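Local coordinates for protein PrgA (Enterococcus faecalis, PDB 6Z9K) that provides surface exclusion against unwanted conjugation as a protein extending far outside the cell, this part being its CAP domain, which binds a magnesium ion, at residues Val98-Ile103 with Gln227-Glu232; Ser94-Ser99 with Thr195-Ser200; Ile103-Asp108 with Asn132-Tyr137. All coordinates share one frame; numbering follows the deposited sequence. Where two conformers were deposited one is given.

Contact 1 (Val98-Ile103 with Gln227-Glu232); sequences VSDQSI and QYQNGE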
# COMPACT_ATOMS: atom_id res chain seq x y z
N VAL A 98 10.21 -2.63 -5.86
CA VAL A 98 10.12 -3.72 -4.87
C VAL A 98 11.46 -4.43 -4.88
O VAL A 98 11.97 -4.75 -5.95
CB VAL A 98 8.96 -4.65 -5.21
CG1 VAL A 98 8.95 -5.83 -4.27
CG2 VAL A 98 7.66 -3.88 -5.13
N SER A 99 12.02 -4.66 -3.71
CA SER A 99 13.31 -5.37 -3.57
C SER A 99 13.26 -6.37 -2.44
O SER A 99 12.37 -6.27 -1.60
CB SER A 99 14.40 -4.36 -3.34
OG SER A 99 14.13 -3.64 -2.18
N ASP A 100 14.21 -7.29 -2.38
CA ASP A 100 14.36 -8.15 -1.18
C ASP A 100 14.49 -7.24 0.05
O ASP A 100 13.92 -7.56 1.08
CB ASP A 100 15.55 -9.08 -1.37
CG ASP A 100 15.38 -9.84 -2.67
OD1 ASP A 100 14.31 -10.47 -2.81
OD2 ASP A 100 16.23 -9.66 -3.57
N GLN A 101 15.17 -6.12 -0.10
CA GLN A 101 15.41 -5.14 0.99
C GLN A 101 14.08 -4.57 1.48
O GLN A 101 13.82 -4.58 2.67
CB GLN A 101 16.29 -4.01 0.49
CG GLN A 101 16.50 -2.90 1.49
CD GLN A 101 17.61 -1.98 1.02
OE1 GLN A 101 17.50 -1.31 0.01
NE2 GLN A 101 18.66 -1.91 1.82
N SER A 102 13.22 -4.11 0.58
CA SER A 102 11.94 -3.47 0.98
C SER A 102 11.01 -4.51 1.61
O SER A 102 10.30 -4.22 2.61
CB SER A 102 11.33 -2.73 -0.17
OG SER A 102 10.75 -3.61 -1.14
N ILE A 103 10.98 -5.71 1.08
CA ILE A 103 10.14 -6.84 1.60
C ILE A 103 10.62 -7.21 3.00
O ILE A 103 9.82 -7.31 3.92
CB ILE A 103 10.18 -8.00 0.61
CG1 ILE A 103 9.50 -7.58 -0.68
CG2 ILE A 103 9.53 -9.24 1.19
CD1 ILE A 103 9.71 -8.61 -1.79
N GLN A 227 23.72 -0.82 2.68
CA GLN A 227 23.59 -1.27 1.27
C GLN A 227 22.11 -1.10 0.84
O GLN A 227 21.26 -1.48 1.60
CB GLN A 227 24.26 -2.65 1.18
CG GLN A 227 25.75 -2.59 1.59
CD GLN A 227 26.55 -3.86 1.37
OE1 GLN A 227 27.68 -3.83 0.90
NE2 GLN A 227 25.95 -4.99 1.70
N TYR A 228 21.90 -0.34 -0.22
CA TYR A 228 20.64 -0.11 -0.95
C TYR A 228 20.56 -1.08 -2.12
O TYR A 228 21.55 -1.37 -2.84
CB TYR A 228 20.50 1.33 -1.44
CG TYR A 228 19.20 1.67 -2.12
CD1 TYR A 228 18.05 1.93 -1.39
CD2 TYR A 228 19.03 1.63 -3.51
CE1 TYR A 228 16.83 2.23 -1.98
CE2 TYR A 228 17.82 1.92 -4.12
CZ TYR A 228 16.69 2.17 -3.36
OH TYR A 228 15.48 2.48 -3.93
N GLN A 229 19.36 -1.61 -2.29
CA GLN A 229 19.07 -2.57 -3.37
C GLN A 229 18.13 -1.87 -4.34
O GLN A 229 17.07 -1.38 -3.89
CB GLN A 229 18.47 -3.82 -2.77
CG GLN A 229 18.42 -4.90 -3.80
CD GLN A 229 17.80 -6.15 -3.27
OE1 GLN A 229 17.16 -6.14 -2.22
NE2 GLN A 229 18.04 -7.23 -3.99
N ASN A 230 18.56 -1.72 -5.60
CA ASN A 230 17.68 -1.05 -6.60
C ASN A 230 16.35 -1.81 -6.77
O ASN A 230 15.33 -1.12 -6.95
CB ASN A 230 18.35 -0.93 -7.97
CG ASN A 230 19.47 0.07 -7.98
OD1 ASN A 230 19.64 0.84 -7.03
ND2 ASN A 230 20.33 -0.04 -8.99
N GLY A 231 16.37 -3.15 -6.76
CA GLY A 231 15.18 -3.97 -7.03
C GLY A 231 14.58 -3.66 -8.40
O GLY A 231 15.30 -3.23 -9.35
N GLU A 232 13.29 -3.87 -8.54
CA GLU A 232 12.64 -3.69 -9.85
C GLU A 232 11.48 -2.71 -9.68
O GLU A 232 10.64 -2.94 -8.80
CB GLU A 232 12.12 -5.03 -10.36
CG GLU A 232 11.45 -4.93 -11.72
CD GLU A 232 12.15 -5.62 -12.88
OE1 GLU A 232 13.16 -6.30 -12.62
OE2 GLU A 232 11.67 -5.49 -14.06
O HOH W 1 14.44 -1.01 -3.44

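Contact 2 (Ser94-Ser99 with Thr195-Ser200); sequences SQLSVS and TALGVS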
# COMPACT_ATOMS: atom_id res chain seq x y z
N SER A 94 8.20 10.18 -8.43
CA SER A 94 9.16 9.08 -8.59
C SER A 94 8.41 7.76 -8.48
O SER A 94 7.43 7.67 -7.65
CB SER A 94 10.27 9.20 -7.55
OG SER A 94 9.71 9.26 -6.23
N GLN A 95 8.85 6.76 -9.22
CA GLN A 95 8.26 5.41 -9.30
C GLN A 95 8.93 4.53 -8.25
O GLN A 95 10.12 4.71 -7.99
CB GLN A 95 8.51 4.83 -10.68
CG GLN A 95 7.79 5.58 -11.77
CD GLN A 95 6.31 5.51 -11.53
OE1 GLN A 95 5.76 6.42 -10.90
NE2 GLN A 95 5.70 4.43 -11.97
N LEU A 96 8.19 3.62 -7.65
CA LEU A 96 8.69 2.80 -6.53
C LEU A 96 9.13 1.44 -7.04
O LEU A 96 8.49 0.87 -7.90
CB LEU A 96 7.61 2.66 -5.46
CG LEU A 96 6.93 3.97 -5.06
CD1 LEU A 96 5.71 3.74 -4.21
CD2 LEU A 96 7.86 4.90 -4.32
N SER A 97 10.20 0.93 -6.45
CA SER A 97 10.73 -0.42 -6.66
C SER A 97 10.17 -1.33 -5.58
O SER A 97 9.73 -0.80 -4.54
CB SER A 97 12.23 -0.43 -6.64
OG SER A 97 12.75 -0.07 -5.37
N VAL A 98 10.21 -2.63 -5.86
CA VAL A 98 10.12 -3.72 -4.87
C VAL A 98 11.46 -4.43 -4.88
O VAL A 98 11.97 -4.75 -5.95
CB VAL A 98 8.96 -4.65 -5.21
CG1 VAL A 98 8.95 -5.83 -4.27
CG2 VAL A 98 7.66 -3.88 -5.13
N SER A 99 12.02 -4.66 -3.71
CA SER A 99 13.31 -5.37 -3.57
C SER A 99 13.26 -6.37 -2.44
O SER A 99 12.37 -6.27 -1.60
CB SER A 99 14.40 -4.36 -3.34
OG SER A 99 14.13 -3.64 -2.18
N THR A 195 11.41 5.77 -3.35
CA THR A 195 11.95 4.88 -4.39
C THR A 195 11.63 3.43 -4.10
O THR A 195 11.95 2.62 -4.98
CB THR A 195 13.47 5.05 -4.50
OG1 THR A 195 14.11 4.64 -3.30
CG2 THR A 195 13.80 6.47 -4.88
N ALA A 196 11.03 3.07 -2.95
CA ALA A 196 10.89 1.64 -2.61
C ALA A 196 9.65 1.42 -1.76
O ALA A 196 9.24 2.33 -1.02
CB ALA A 196 12.12 1.15 -1.87
N LEU A 197 9.04 0.26 -1.93
CA LEU A 197 7.84 -0.12 -1.14
C LEU A 197 7.91 -1.60 -0.83
O LEU A 197 8.32 -2.41 -1.66
CB LEU A 197 6.59 0.26 -1.94
CG LEU A 197 5.28 0.15 -1.16
CD1 LEU A 197 4.27 1.12 -1.72
CD2 LEU A 197 4.70 -1.25 -1.23
N GLY A 198 7.42 -1.95 0.36
CA GLY A 198 7.18 -3.34 0.76
C GLY A 198 5.84 -3.40 1.47
O GLY A 198 5.55 -2.46 2.25
N VAL A 199 5.10 -4.48 1.32
CA VAL A 199 3.80 -4.69 2.02
C VAL A 199 3.90 -5.91 2.92
O VAL A 199 4.29 -6.97 2.45
CB VAL A 199 2.63 -4.85 1.02
CG1 VAL A 199 1.31 -5.02 1.76
CG2 VAL A 199 2.58 -3.66 0.06
N SER A 200 3.51 -5.75 4.16
CA SER A 200 3.43 -6.92 5.05
C SER A 200 2.07 -6.93 5.75
O SER A 200 1.27 -6.00 5.63
CB SER A 200 4.55 -6.87 6.04
OG SER A 200 4.54 -5.61 6.71
O HOH W 2 12.67 3.22 -7.82

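Contact 3 (Ile103-Asp108 with Asn132-Tyr137); sequences IKFAWD and NGFKEY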
# COMPACT_ATOMS: atom_id res chain seq x y z
N ILE A 103 10.98 -5.71 1.08
CA ILE A 103 10.14 -6.84 1.60
C ILE A 103 10.62 -7.21 3.00
O ILE A 103 9.82 -7.31 3.92
CB ILE A 103 10.18 -8.00 0.61
CG1 ILE A 103 9.50 -7.58 -0.68
CG2 ILE A 103 9.53 -9.24 1.19
CD1 ILE A 103 9.71 -8.61 -1.79
N LYS A 104 11.91 -7.40 3.17
CA LYS A 104 12.45 -7.86 4.48
C LYS A 104 12.16 -6.79 5.51
O LYS A 104 11.79 -7.15 6.64
CB LYS A 104 13.95 -8.16 4.42
CG LYS A 104 14.55 -8.63 5.75
CD LYS A 104 16.00 -8.94 5.62
CE LYS A 104 16.68 -9.24 6.93
NZ LYS A 104 16.69 -8.08 7.87
N PHE A 105 12.34 -5.52 5.17
CA PHE A 105 12.11 -4.43 6.12
C PHE A 105 10.64 -4.46 6.52
O PHE A 105 10.31 -4.43 7.75
CB PHE A 105 12.53 -3.10 5.51
CG PHE A 105 12.38 -1.87 6.36
CD1 PHE A 105 12.31 -1.88 7.75
CD2 PHE A 105 12.38 -0.65 5.70
CE1 PHE A 105 12.24 -0.71 8.46
CE2 PHE A 105 12.28 0.52 6.42
CZ PHE A 105 12.20 0.49 7.78
N ALA A 106 9.75 -4.52 5.53
CA ALA A 106 8.30 -4.53 5.85
C ALA A 106 7.92 -5.70 6.77
O ALA A 106 7.14 -5.52 7.75
CB ALA A 106 7.48 -4.60 4.58
N TRP A 107 8.44 -6.91 6.49
CA TRP A 107 8.05 -8.11 7.27
C TRP A 107 8.68 -8.03 8.67
O TRP A 107 8.06 -8.59 9.61
CB TRP A 107 8.33 -9.39 6.47
CG TRP A 107 7.26 -9.54 5.43
CD1 TRP A 107 7.34 -9.13 4.12
CD2 TRP A 107 5.92 -10.03 5.62
NE1 TRP A 107 6.15 -9.39 3.48
CE2 TRP A 107 5.26 -9.92 4.38
CE3 TRP A 107 5.23 -10.58 6.70
CZ2 TRP A 107 3.94 -10.36 4.20
CZ3 TRP A 107 3.92 -10.97 6.53
CH2 TRP A 107 3.30 -10.88 5.29
N ASP A 108 9.85 -7.42 8.82
CA ASP A 108 10.41 -7.18 10.16
C ASP A 108 9.47 -6.24 10.95
O ASP A 108 9.20 -6.52 12.16
CB ASP A 108 11.85 -6.72 10.10
CG ASP A 108 12.85 -7.82 9.79
OD1 ASP A 108 12.44 -9.02 9.74
OD2 ASP A 108 14.01 -7.45 9.58
N ASN A 132 17.66 -3.26 9.78
CA ASN A 132 17.71 -3.27 8.30
C ASN A 132 18.57 -2.14 7.74
O ASN A 132 18.65 -2.03 6.50
CB ASN A 132 16.28 -3.26 7.73
CG ASN A 132 15.62 -4.62 7.88
OD1 ASN A 132 15.83 -5.49 7.04
ND2 ASN A 132 14.94 -4.86 8.99
N GLY A 133 19.24 -1.39 8.59
CA GLY A 133 20.20 -0.36 8.18
C GLY A 133 19.53 0.96 7.89
O GLY A 133 20.20 1.84 7.29
N PHE A 134 18.29 1.16 8.33
CA PHE A 134 17.56 2.43 8.15
C PHE A 134 17.71 3.30 9.39
O PHE A 134 17.85 2.82 10.52
CB PHE A 134 16.09 2.14 7.86
CG PHE A 134 15.86 1.54 6.51
CD1 PHE A 134 15.99 0.17 6.31
CD2 PHE A 134 15.58 2.32 5.40
CE1 PHE A 134 15.80 -0.42 5.09
CE2 PHE A 134 15.37 1.73 4.16
CZ PHE A 134 15.49 0.38 3.99
N LYS A 135 17.54 4.60 9.19
CA LYS A 135 17.57 5.59 10.27
C LYS A 135 16.39 5.39 11.21
O LYS A 135 15.29 5.04 10.76
CB LYS A 135 17.56 7.00 9.69
CG LYS A 135 18.82 7.27 8.89
CD LYS A 135 18.72 8.53 8.10
CE LYS A 135 20.10 8.89 7.61
NZ LYS A 135 20.04 9.98 6.62
N GLU A 136 16.66 5.62 12.49
CA GLU A 136 15.58 5.60 13.51
C GLU A 136 15.11 7.03 13.77
O GLU A 136 15.92 7.99 13.78
CB GLU A 136 16.09 5.02 14.81
CG GLU A 136 16.48 3.58 14.72
CD GLU A 136 16.83 3.04 16.10
OE1 GLU A 136 18.04 2.79 16.36
OE2 GLU A 136 15.85 2.83 16.90
N TYR A 137 13.84 7.15 14.15
CA TYR A 137 13.20 8.43 14.54
C TYR A 137 12.45 8.13 15.83
O TYR A 137 11.31 7.76 15.79
CB TYR A 137 12.29 8.90 13.42
CG TYR A 137 13.02 9.07 12.11
CD1 TYR A 137 13.19 8.02 11.24
CD2 TYR A 137 13.62 10.27 11.78
CE1 TYR A 137 13.90 8.13 10.06
CE2 TYR A 137 14.29 10.43 10.58
CZ TYR A 137 14.47 9.36 9.73
OH TYR A 137 15.17 9.58 8.57

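Contact 1 (Val98-Ile103 with Gln227-Glu232)
Gln101 and Gln229 interlock through their side-chain amides, each gripping the backbone of the opposite segment. Gln229 OE1 takes the amide hydrogen of Gln101 N at 2.9 Å, with a C=O...N angle of 168° that puts the donor almost straight beyond the carbonyl. In return Gln229 N donates to Gln101 OE1 (3.0 Å), approaching from above the plane of that amide and not on a lone pair. The other end of the same group also engages the neighbouring loop: Gln101 NE2 donates to a lone pair of Gln227 O at 2.6 Å, a short and bent bond. Gln101 can span this distance because CG lies anti to its backbone N (chi1 175°) and the chain stays extended beyond.

The close-packed end lies at Val98 and Ser99. Val98 and Glu232 form an antiparallel hydrogen-bonded pair, with Val98 N to Glu232 O and Glu232 N to Val98 O both 3.0 Å long. Gly231 comes up to Ser99, their CA atoms 4.2 Å apart, and its positive phi suits a glycine. Water 1 joins Ser99 OG to Gln229 O.

Toward solvent the contact is looser. Gln229 NE2 meets Asp100 OD2 at 3.1 Å on its anti side, with amide and carboxylate planes 43° apart, while Asp100 OD1 forms a salt bridge with Lys74. The Glu232 side chain leads away from the other segment. At the start of helix 100-112, Ser99 OG accepts from Ser102 N and Ser102 OG from Ser99 N: a capping box, here directly following a short antiparallel strand pair.

Contact 2 (Ser94-Ser99 with Thr195-Ser200)
A single bridge between Ser97 and Ala196 joins the short strand 97-98 to strand 196-202, an outer strand of the three-stranded antiparallel sheet. Thr195 O is the main acceptor. Ser97 N donates to it at 2.8 Å from above the carbonyl plane, 45° out of it. In the conformer given, one of two deposited for Ser97, OG lies between the backbone N and the carbonyl carbon and adds a second bond to Thr195 O, also 2.8 Å long but closer to the carbonyl plane. Water 2 donates to Thr195 O as well and to Gln95 O, tying the two backbones together just before the bridge.

Farther along, Leu197 N donates to Ser97 O at 2.9 Å, almost in line with the carbonyl, and Ala196 CA approaches Ser97 O at 3.3 Å in a CA-H...O contact. On their other side, Thr195 and Ala196 both face Tyr217 of strand 211-217, a classic beta bulge. The bridge therefore sits where the sheet edge is irregular, and the touching parts of the two segments run 45° apart. CB of Thr195 points away from segment 94-99, and OG1 is hydrogen-bonded to Tyr228 OH.

The apolar side of the contact is carried by branch ends. Leu96 CD1 meets Leu197 CD1 at 3.9 Å, the two side chains crossing at a slant, while Leu96 CD2 lies against the backbone at Ala196 N, also 3.9 Å away. Val98 CG2 approaches Leu197 O at 3.8 Å, and the Val98 and Leu197 side chains both touch Thr81 of helix 70-90.

Contact 3 (Ile103-Asp108 with Asn132-Tyr137)
Asn132 places its amide between Lys104 and Asp108, one turn apart on helix 100-112, and both ends of the amide are bonded. Asn132 ND2 donates to Asp108 OD2 at 2.8 Å in a nearly straight bond, with an N-H...O angle of 176°. The acceptor lies in the amide plane of Asn132, and the bond uses the anti lone pair of the carboxylate oxygen. Asn132 ND2 has a further acceptor in Ala128 O of its own helix.

The carbonyl end, Asn132 OD1, accepts a hydrogen bond from Lys104 NZ at 2.9 Å. The ammonium stands well above the amide plane and is brought back by a bend at the last torsion of an otherwise extended chain (chi4 -63°). Lys104 NZ also forms a salt bridge with Asp108 OD2, 3.2 Å away and on its syn side. Asp108 OD2 thus accepts from two donors on different sides, and the ammonium probably stabilises its negative charge. The polar groups of Lys104, Asn132 and Asp108 are therefore mutually bonded.

Beside them lies an apolar patch. Phe105 and Phe134 form an offset stack, their centroids 4.2 Å apart and planes at 15°, with Phe105 CE2 3.6 Å above the centre of the Phe134 ring. Tyr143 and Tyr217 extend the cluster edge-to-face, the first against Phe105 and the second against Phe134. Asn132 is followed by Gly133, whose positive phi and two bonds back into the last turn end helix 122-132 in a Schellman motif, docked here on the side of helix 100-112.

In the fold
All three contacts converge on the chain around strand 97-98 and helix 100-112. Contacts 1 and 2 share Val98 and Ser99, and their centres are 8 Å apart; Ser102 OG to Leu197 O (2.8 Å) and Tyr228 OH to Thr195 OG1 (2.6 Å) are probable hydrogen bonds between them. Contact 3 continues along the same helix, its centre 11 Å from that of contact 1 and 13 Å from that of contact 2. Ser200 OG, 2.8 Å from Ala106 O, connects contacts 2 and 3. Contact 2 lies deepest, and its Leu197 side chain is about 13 Å from the bound magnesium ion; contacts 1 and 3 lie away from that site.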